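Local coordinates for protein nicotinamide-nucleotide adenylyltransferase NadR family / Ribosylnicotinamide kinase (Lactococcus lactis subsp. cremoris, PDB 6GYE) that probably phosphorylates nicotinamide riboside with its P-loop kinase domain and probably also adenylylates nicotinamide mononucleotide towards NAD+, at residues S83-N88 with D98-R103; N205-E210 with G254-D259; T265-K270 with M328-E333. All coordinates share one frame; numbering follows the deposited sequence. Where two conformers were deposited one is given.

Contact 1 belongs to the N-terminal five-stranded parallel sheet, while contacts 2 and 3 lie in the kinase part, on the other side of the chain's centre. Contact 1 is partly buried and sets a helix against an outermost strand, an arginine gripping a backbone carbonyl. Contact 2 is buried, adds a loop to an outermost strand by backbone bonds, and reaches the nicotinamide riboside pocket. Contact 3 is mostly buried but has two exposed residues, K270 and E333; it joins two helices through a charged and amide network. Strand 255-259 of contact 2 is followed in the chain by helix 262-272 of contact 3, and the nearest atoms of these two contacts are about 8 Å apart.

Contact 1: S83-N88 with D98-R103; sequences SMLNEN and DEWANR
R103 reaches from the helix to N88, just beyond the end of the strand, and meets its backbone carbonyl with the edge of the guanidinium group. NH1 and NH2 of R103 each donate to N88 O at 3.0 Å, an end-on grip of two nitrogens on a single carbonyl oxygen that lies almost exactly in the guanidinium plane. NH1 of R103 is also placed next to N86 O, but the modelled separation is implausibly short and its detail doubtful. On the helix itself, a salt bridge from R103 NE to E99 OE2 (3.3 Å) helps fix the rotation of the group. N88 N in turn donates to N86 OD1 at 2.9 Å, closing an Asx turn that shapes the chain just where N88 offers its carbonyl; the side chain of N88 is held by D52.

These segments belong to strand 80-86, outermost in a parallel sheet of order 3-2-1-4-5, and to helix 95-110, the helix of the crossover to strand 118-123, as in the Rossmann-like fold of nucleotidyltransferases.

A second polar link joins W100 NE1 to E87 OE2 at 3.2 Å. OE2 uses its anti lone pair and lies 16° out of the indole plane, the two side chains running alongside each other.

Apolar contacts lie between the polar links. With CG anti to its backbone N (chi1 -180°), L85 sends its two methyls to different partners: CD2 lies 3.9 Å from W100 CE2, and CD1 3.7 Å from R103 CB. L107 of the same helix also touches L85.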
# COMPACT_ATOMS: atom_id res chain seq x y z
N SER A 83 2.21 10.71 18.22
CA SER A 83 0.97 10.69 19.00
C SER A 83 -0.20 11.04 18.10
O SER A 83 -0.05 11.64 17.03
CB SER A 83 1.04 11.65 20.18
OG SER A 83 1.08 12.99 19.73
N MET A 84 -1.40 10.67 18.56
CA MET A 84 -2.62 10.75 17.78
C MET A 84 -3.53 11.81 18.38
O MET A 84 -3.78 11.79 19.59
CB MET A 84 -3.33 9.40 17.79
CG MET A 84 -4.11 9.05 16.55
SD MET A 84 -4.81 7.39 16.64
CE MET A 84 -6.26 7.70 17.65
N LEU A 85 -4.01 12.75 17.54
CA LEU A 85 -5.03 13.73 17.93
C LEU A 85 -6.32 13.38 17.21
O LEU A 85 -6.48 13.69 16.02
CB LEU A 85 -4.61 15.16 17.62
CG LEU A 85 -5.68 16.18 18.04
CD1 LEU A 85 -6.03 16.00 19.50
CD2 LEU A 85 -5.21 17.60 17.82
N ASN A 86 -7.23 12.73 17.92
CA ASN A 86 -8.53 12.32 17.40
C ASN A 86 -9.50 13.50 17.44
O ASN A 86 -9.80 14.03 18.52
CB ASN A 86 -9.06 11.14 18.22
CG ASN A 86 -10.34 10.53 17.66
OD1 ASN A 86 -11.15 11.20 17.02
ND2 ASN A 86 -10.53 9.24 17.92
N GLU A 87 -10.00 13.91 16.28
CA GLU A 87 -10.85 15.10 16.20
C GLU A 87 -12.34 14.78 16.08
O GLU A 87 -13.13 15.70 15.86
CB GLU A 87 -10.40 15.98 15.03
CG GLU A 87 -9.12 16.74 15.31
CD GLU A 87 -8.50 17.34 14.07
OE1 GLU A 87 -8.81 16.86 12.96
OE2 GLU A 87 -7.72 18.31 14.22
N ASN A 88 -12.74 13.53 16.28
CA ASN A 88 -14.16 13.16 16.23
C ASN A 88 -14.93 13.85 17.35
O ASN A 88 -14.37 14.26 18.37
CB ASN A 88 -14.34 11.64 16.37
CG ASN A 88 -13.95 10.86 15.12
OD1 ASN A 88 -13.87 11.39 14.01
ND2 ASN A 88 -13.71 9.57 15.30
N ASP A 98 -11.97 25.11 22.10
CA ASP A 98 -11.61 24.85 23.49
C ASP A 98 -11.33 23.37 23.69
O ASP A 98 -10.25 22.98 24.13
CB ASP A 98 -12.73 25.31 24.41
CG ASP A 98 -12.88 26.81 24.43
OD1 ASP A 98 -11.85 27.50 24.43
OD2 ASP A 98 -14.04 27.29 24.48
N GLU A 99 -12.31 22.53 23.33
CA GLU A 99 -12.15 21.09 23.44
C GLU A 99 -10.97 20.59 22.62
O GLU A 99 -10.22 19.71 23.06
CB GLU A 99 -13.45 20.41 23.02
CG GLU A 99 -13.37 18.89 22.93
CD GLU A 99 -13.45 18.21 24.27
OE1 GLU A 99 -13.75 18.90 25.27
OE2 GLU A 99 -13.20 16.98 24.32
N TRP A 100 -10.79 21.13 21.41
CA TRP A 100 -9.65 20.73 20.59
C TRP A 100 -8.34 20.98 21.33
O TRP A 100 -7.49 20.08 21.44
CB TRP A 100 -9.68 21.48 19.25
CG TRP A 100 -8.55 21.16 18.33
CD1 TRP A 100 -8.49 20.14 17.42
CD2 TRP A 100 -7.33 21.89 18.21
NE1 TRP A 100 -7.28 20.18 16.75
CE2 TRP A 100 -6.55 21.24 17.22
CE3 TRP A 100 -6.81 23.02 18.85
CZ2 TRP A 100 -5.29 21.69 16.86
CZ3 TRP A 100 -5.55 23.46 18.49
CH2 TRP A 100 -4.81 22.80 17.50
N ALA A 101 -8.17 22.19 21.87
CA ALA A 101 -6.95 22.51 22.61
C ALA A 101 -6.80 21.65 23.85
O ALA A 101 -5.67 21.25 24.20
CB ALA A 101 -6.93 23.99 22.98
N ASN A 102 -7.90 21.36 24.55
CA ASN A 102 -7.84 20.48 25.71
C ASN A 102 -7.18 19.16 25.35
O ASN A 102 -6.21 18.74 25.99
CB ASN A 102 -9.23 20.21 26.28
CG ASN A 102 -9.78 21.39 27.02
OD1 ASN A 102 -9.03 22.24 27.50
ND2 ASN A 102 -11.10 21.45 27.15
N ARG A 103 -7.67 18.52 24.28
CA ARG A 103 -7.07 17.27 23.83
C ARG A 103 -5.61 17.47 23.48
O ARG A 103 -4.76 16.64 23.80
CB ARG A 103 -7.84 16.74 22.63
CG ARG A 103 -9.32 16.57 22.87
CD ARG A 103 -9.98 15.90 21.67
NE ARG A 103 -11.43 15.85 21.82
CZ ARG A 103 -12.25 15.42 20.86
NH1 ARG A 103 -11.74 15.02 19.69
NH2 ARG A 103 -13.56 15.40 21.06

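Contact 2: N205-E210 with G254-D259. With NNR (Nicotinamide riboside), chain I.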
# COMPACT_ATOMS: atom_id res chain seq x y z
N ASN A 205 11.91 -1.78 -15.57
CA ASN A 205 12.68 -1.89 -14.34
C ASN A 205 11.79 -2.17 -13.13
O ASN A 205 12.07 -1.69 -12.02
CB ASN A 205 13.58 -0.66 -14.11
CG ASN A 205 14.76 -0.63 -15.04
OD1 ASN A 205 15.14 -1.67 -15.60
ND2 ASN A 205 15.40 0.54 -15.16
N ALA A 206 10.69 -2.94 -13.33
CA ALA A 206 9.78 -3.29 -12.26
C ALA A 206 10.12 -4.65 -11.67
O ALA A 206 10.65 -5.52 -12.36
CB ALA A 206 8.34 -3.31 -12.78
N PRO A 207 9.83 -4.87 -10.38
CA PRO A 207 9.98 -6.20 -9.82
C PRO A 207 8.82 -7.07 -10.26
O PRO A 207 7.77 -6.59 -10.68
CB PRO A 207 9.96 -5.96 -8.29
CG PRO A 207 9.23 -4.72 -8.12
CD PRO A 207 9.40 -3.89 -9.37
N PHE A 208 9.03 -8.38 -10.17
CA PHE A 208 7.99 -9.34 -10.51
C PHE A 208 8.11 -10.55 -9.59
O PHE A 208 9.18 -10.83 -9.06
CB PHE A 208 8.10 -9.78 -11.98
CG PHE A 208 9.42 -10.43 -12.32
CD1 PHE A 208 10.50 -9.67 -12.75
CD2 PHE A 208 9.58 -11.80 -12.19
CE1 PHE A 208 11.71 -10.28 -13.06
CE2 PHE A 208 10.79 -12.42 -12.49
CZ PHE A 208 11.86 -11.66 -12.93
N SER A 209 7.01 -11.25 -9.39
CA SER A 209 7.04 -12.50 -8.65
C SER A 209 7.11 -13.68 -9.62
O SER A 209 6.84 -13.55 -10.82
CB SER A 209 5.80 -12.62 -7.77
OG SER A 209 4.66 -12.76 -8.59
N GLU A 210 7.41 -14.85 -9.07
CA GLU A 210 7.39 -16.10 -9.81
C GLU A 210 6.14 -16.87 -9.45
O GLU A 210 5.44 -16.56 -8.48
CB GLU A 210 8.63 -16.96 -9.51
CG GLU A 210 9.99 -16.36 -9.83
CD GLU A 210 10.31 -16.30 -11.33
OE1 GLU A 210 9.47 -16.71 -12.16
OE2 GLU A 210 11.42 -15.84 -11.68
N GLY A 254 7.02 1.61 -8.26
CA GLY A 254 5.66 2.12 -8.36
C GLY A 254 4.73 1.18 -9.09
O GLY A 254 3.50 1.35 -9.03
N ILE A 255 5.28 0.16 -9.74
CA ILE A 255 4.51 -0.83 -10.48
C ILE A 255 5.14 -2.20 -10.24
O ILE A 255 6.36 -2.35 -10.39
CB ILE A 255 4.51 -0.51 -11.99
CG1 ILE A 255 4.10 0.95 -12.23
CG2 ILE A 255 3.60 -1.49 -12.76
CD1 ILE A 255 3.98 1.37 -13.70
N VAL A 256 4.32 -3.22 -9.91
CA VAL A 256 4.83 -4.58 -9.76
C VAL A 256 4.00 -5.55 -10.60
O VAL A 256 2.82 -5.33 -10.86
CB VAL A 256 4.89 -5.06 -8.29
CG1 VAL A 256 5.52 -3.99 -7.42
CG2 VAL A 256 3.52 -5.40 -7.80
N PHE A 257 4.65 -6.63 -11.03
CA PHE A 257 4.02 -7.65 -11.87
C PHE A 257 3.95 -8.96 -11.10
O PHE A 257 4.95 -9.37 -10.49
CB PHE A 257 4.77 -7.83 -13.18
CG PHE A 257 4.66 -6.65 -14.10
CD1 PHE A 257 5.50 -5.55 -13.96
CD2 PHE A 257 3.70 -6.64 -15.10
CE1 PHE A 257 5.39 -4.44 -14.80
CE2 PHE A 257 3.58 -5.54 -15.97
CZ PHE A 257 4.43 -4.43 -15.81
N LEU A 258 2.78 -9.58 -11.08
CA LEU A 258 2.55 -10.79 -10.32
C LEU A 258 2.25 -11.95 -11.25
O LEU A 258 1.36 -11.85 -12.10
CB LEU A 258 1.39 -10.59 -9.33
CG LEU A 258 1.56 -9.45 -8.32
CD1 LEU A 258 0.37 -9.46 -7.36
CD2 LEU A 258 2.91 -9.57 -7.56
N ASP A 259 2.96 -13.07 -11.06
CA ASP A 259 2.76 -14.28 -11.85
C ASP A 259 1.74 -15.16 -11.11
O ASP A 259 2.10 -15.98 -10.25
CB ASP A 259 4.08 -15.01 -12.07
CG ASP A 259 4.00 -16.05 -13.19
OD1 ASP A 259 2.86 -16.34 -13.64
OD2 ASP A 259 5.05 -16.55 -13.65
O2R NNR I . 1.57 -7.38 1.23
C2R NNR I . 0.44 -6.63 0.79
C3R NNR I . -0.21 -5.83 1.91
O3R NNR I . 0.45 -6.00 3.17
C4R NNR I . -1.65 -6.32 2.01
C5R NNR I . -2.63 -5.18 1.77
O5R NNR I . -3.97 -5.69 1.82
O4R NNR I . -1.83 -7.33 1.02
C1R NNR I . -0.64 -7.57 0.27
N1 NNR I . -0.88 -7.31 -1.15
C2 NNR I . -1.08 -8.34 -1.98
C6 NNR I . -0.90 -6.05 -1.59
C5 NNR I . -1.13 -5.77 -2.94
C4 NNR I . -1.34 -6.82 -3.82
C3 NNR I . -1.32 -8.12 -3.34
C7 NNR I . -1.54 -9.27 -4.26
O7 NNR I . -1.10 -10.37 -3.97
N7 NNR I . -2.22 -9.07 -5.39
O HOH W 1 7.51 -15.08 -13.21
O HOH W 2 7.41 -18.28 -12.53
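P207 and F257 bring the loop 205-210 against strand 255-259, an outermost strand of the parallel sheet in what is, by family and sequence, a P-loop kinase fold. The loop runs nearly parallel to the strand, with F208 opposite F257 in a single bridge: F257 N donates to P207 O at 3.1 Å, and S209 N to F257 O at 3.0 Å.

S209 extends this pairing with its side chain. Its OG is turned between the backbone N and the carbonyl carbon (chi1 68°), which carries it to the strand, where D259 N donates to it at 3.0 Å. The same OG is hydrogen-bonded to N243, a residue of the riboside pocket, and so has two hydrogen-bond partners. F208 adopts a similar first torsion (chi1 60°), yet its ring leads off towards helix 193-203 and only its CB packs on CB of F257. The ring of F257 receives A206 at its edge, CE1 of F257 standing 3.7 Å from A206 CB. The side chains of P207 and V256 are angled across each other, CG of P207 lying 3.8 Å from CG1 of V256.

At the far end, two waters lie between E210 OE1 and D259 OD2, each within hydrogen-bonding distance of both, though they have more acceptors in reach than protons. E210 is paired with R198, while D259 meets T194 and K193 of the probable Walker A loop; its place at the strand end is consistent with a Walker B aspartate. L258 faces the ligand, and its CD1 methyl lies 3.3 Å from N7, the carboxamide nitrogen of the nicotinamide riboside.

Contact 3: T265-K270 with M328-E333; sequences TRVYAK and MRQLAE
Q330 has the most surface buried here, and its amide lies across the side chain and backbone of R266. OE1 of Q330 receives a weak hydrogen bond from R266 NH1 at 2.8 Å. It also lies against the aliphatic part of that arginine, 3.3 Å from R266 CG. On the other branch, Q330 NE2 points to the helix backbone and makes a weak, long bond to R266 O (3.4 Å); its stronger partner is E326, one turn earlier on its own helix. The amide is thus held at both ends, and its plane is turned 78° from the guanidinium.

R266 is the second mainstay. CG stands opposite the backbone N (chi1 -167°) and the chain stays extended as far as NE, which carries the guanidinium obliquely across the facing helix to E333. There R266 NH1 forms a salt bridge with E333 OE2 at 3.0 Å. The nitrogen comes from above the carboxylate plane rather than within it. NH2 of R266 is engaged by E282, so two carboxylates from different helices probably balance this largely buried charge.

V267 supplies the apolar part: its CG2 methyl is 3.9 Å from CD of Q330, and the residue also touches F323 and L327. The segments 265-270 and 328-333 of helices 262-272 and 320-333 run at 122° to each other, one helix following outermost strand 255-259 and the other preceding outermost strand 340-342, an interhelical junction within the alpha/beta fold of a P-loop kinase.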
# COMPACT_ATOMS: atom_id res chain seq x y z
N THR A 265 -5.13 -20.22 -8.46
CA THR A 265 -5.12 -21.46 -7.68
C THR A 265 -6.53 -21.95 -7.42
O THR A 265 -6.77 -23.16 -7.40
CB THR A 265 -4.40 -21.25 -6.35
OG1 THR A 265 -3.09 -20.76 -6.59
CG2 THR A 265 -4.29 -22.60 -5.54
N ARG A 266 -7.49 -21.03 -7.25
CA ARG A 266 -8.87 -21.42 -7.01
C ARG A 266 -9.49 -22.07 -8.24
O ARG A 266 -10.39 -22.91 -8.11
CB ARG A 266 -9.70 -20.21 -6.56
CG ARG A 266 -11.07 -20.58 -5.99
CD ARG A 266 -11.82 -19.33 -5.49
NE ARG A 266 -13.15 -19.66 -4.95
CZ ARG A 266 -14.28 -19.57 -5.63
NH1 ARG A 266 -14.27 -19.15 -6.88
NH2 ARG A 266 -15.44 -19.88 -5.06
N VAL A 267 -9.04 -21.70 -9.43
CA VAL A 267 -9.53 -22.38 -10.62
C VAL A 267 -9.06 -23.82 -10.64
O VAL A 267 -9.85 -24.75 -10.86
CB VAL A 267 -9.10 -21.61 -11.88
CG1 VAL A 267 -9.44 -22.43 -13.11
CG2 VAL A 267 -9.78 -20.23 -11.94
N TYR A 268 -7.76 -24.05 -10.39
CA TYR A 268 -7.26 -25.42 -10.35
C TYR A 268 -7.97 -26.24 -9.27
O TYR A 268 -8.40 -27.37 -9.53
CB TYR A 268 -5.75 -25.46 -10.13
CG TYR A 268 -4.96 -25.05 -11.35
CD1 TYR A 268 -5.11 -25.74 -12.55
CD2 TYR A 268 -4.07 -23.98 -11.30
CE1 TYR A 268 -4.40 -25.37 -13.68
CE2 TYR A 268 -3.33 -23.61 -12.43
CZ TYR A 268 -3.50 -24.30 -13.61
OH TYR A 268 -2.78 -23.94 -14.73
N ALA A 269 -8.13 -25.66 -8.08
CA ALA A 269 -8.80 -26.38 -7.00
C ALA A 269 -10.22 -26.77 -7.40
O ALA A 269 -10.64 -27.92 -7.18
CB ALA A 269 -8.83 -25.54 -5.72
N LYS A 270 -10.96 -25.85 -8.02
CA LYS A 270 -12.33 -26.14 -8.42
C LYS A 270 -12.37 -27.27 -9.44
O LYS A 270 -13.25 -28.14 -9.38
CB LYS A 270 -13.00 -24.88 -8.98
CG LYS A 270 -14.48 -25.04 -9.31
CD LYS A 270 -15.31 -25.34 -8.05
CE LYS A 270 -16.81 -25.15 -8.28
NZ LYS A 270 -17.26 -23.74 -7.98
N MET A 328 -12.71 -17.33 -16.30
CA MET A 328 -13.58 -16.21 -16.64
C MET A 328 -14.82 -16.21 -15.76
O MET A 328 -15.26 -15.14 -15.31
CB MET A 328 -13.95 -16.25 -18.12
CG MET A 328 -12.76 -16.04 -19.08
SD MET A 328 -11.66 -14.63 -18.73
CE MET A 328 -12.83 -13.27 -18.75
N ARG A 329 -15.41 -17.38 -15.49
CA ARG A 329 -16.51 -17.45 -14.53
C ARG A 329 -16.12 -16.82 -13.20
O ARG A 329 -16.86 -16.02 -12.63
CB ARG A 329 -16.95 -18.89 -14.28
CG ARG A 329 -18.14 -19.39 -15.05
CD ARG A 329 -18.51 -20.79 -14.58
NE ARG A 329 -17.49 -21.80 -14.82
CZ ARG A 329 -17.33 -22.46 -15.97
NH1 ARG A 329 -18.15 -22.21 -17.00
NH2 ARG A 329 -16.37 -23.38 -16.09
N GLN A 330 -14.94 -17.20 -12.68
CA GLN A 330 -14.55 -16.73 -11.36
C GLN A 330 -14.21 -15.25 -11.37
O GLN A 330 -14.59 -14.52 -10.45
CB GLN A 330 -13.39 -17.57 -10.83
CG GLN A 330 -13.78 -19.04 -10.59
CD GLN A 330 -12.85 -19.75 -9.60
OE1 GLN A 330 -12.21 -19.11 -8.77
NE2 GLN A 330 -12.78 -21.08 -9.68
N LEU A 331 -13.51 -14.77 -12.41
CA LEU A 331 -13.27 -13.33 -12.51
C LEU A 331 -14.59 -12.56 -12.53
O LEU A 331 -14.68 -11.45 -12.00
CB LEU A 331 -12.41 -13.01 -13.73
CG LEU A 331 -10.95 -13.46 -13.68
CD1 LEU A 331 -10.24 -13.33 -15.04
CD2 LEU A 331 -10.19 -12.69 -12.63
N ALA A 332 -15.64 -13.14 -13.12
CA ALA A 332 -16.95 -12.53 -12.99
C ALA A 332 -17.46 -12.65 -11.56
O ALA A 332 -17.98 -11.69 -11.00
CB ALA A 332 -17.93 -13.17 -13.98
N GLU A 333 -17.30 -13.83 -10.96
CA GLU A 333 -17.77 -14.05 -9.59
C GLU A 333 -17.24 -12.99 -8.62
O GLU A 333 -17.96 -12.53 -7.74
CB GLU A 333 -17.39 -15.45 -9.12
CG GLU A 333 -17.72 -15.74 -7.66
CD GLU A 333 -17.41 -17.16 -7.24
OE1 GLU A 333 -17.84 -17.56 -6.13
OE2 GLU A 333 -16.77 -17.90 -8.03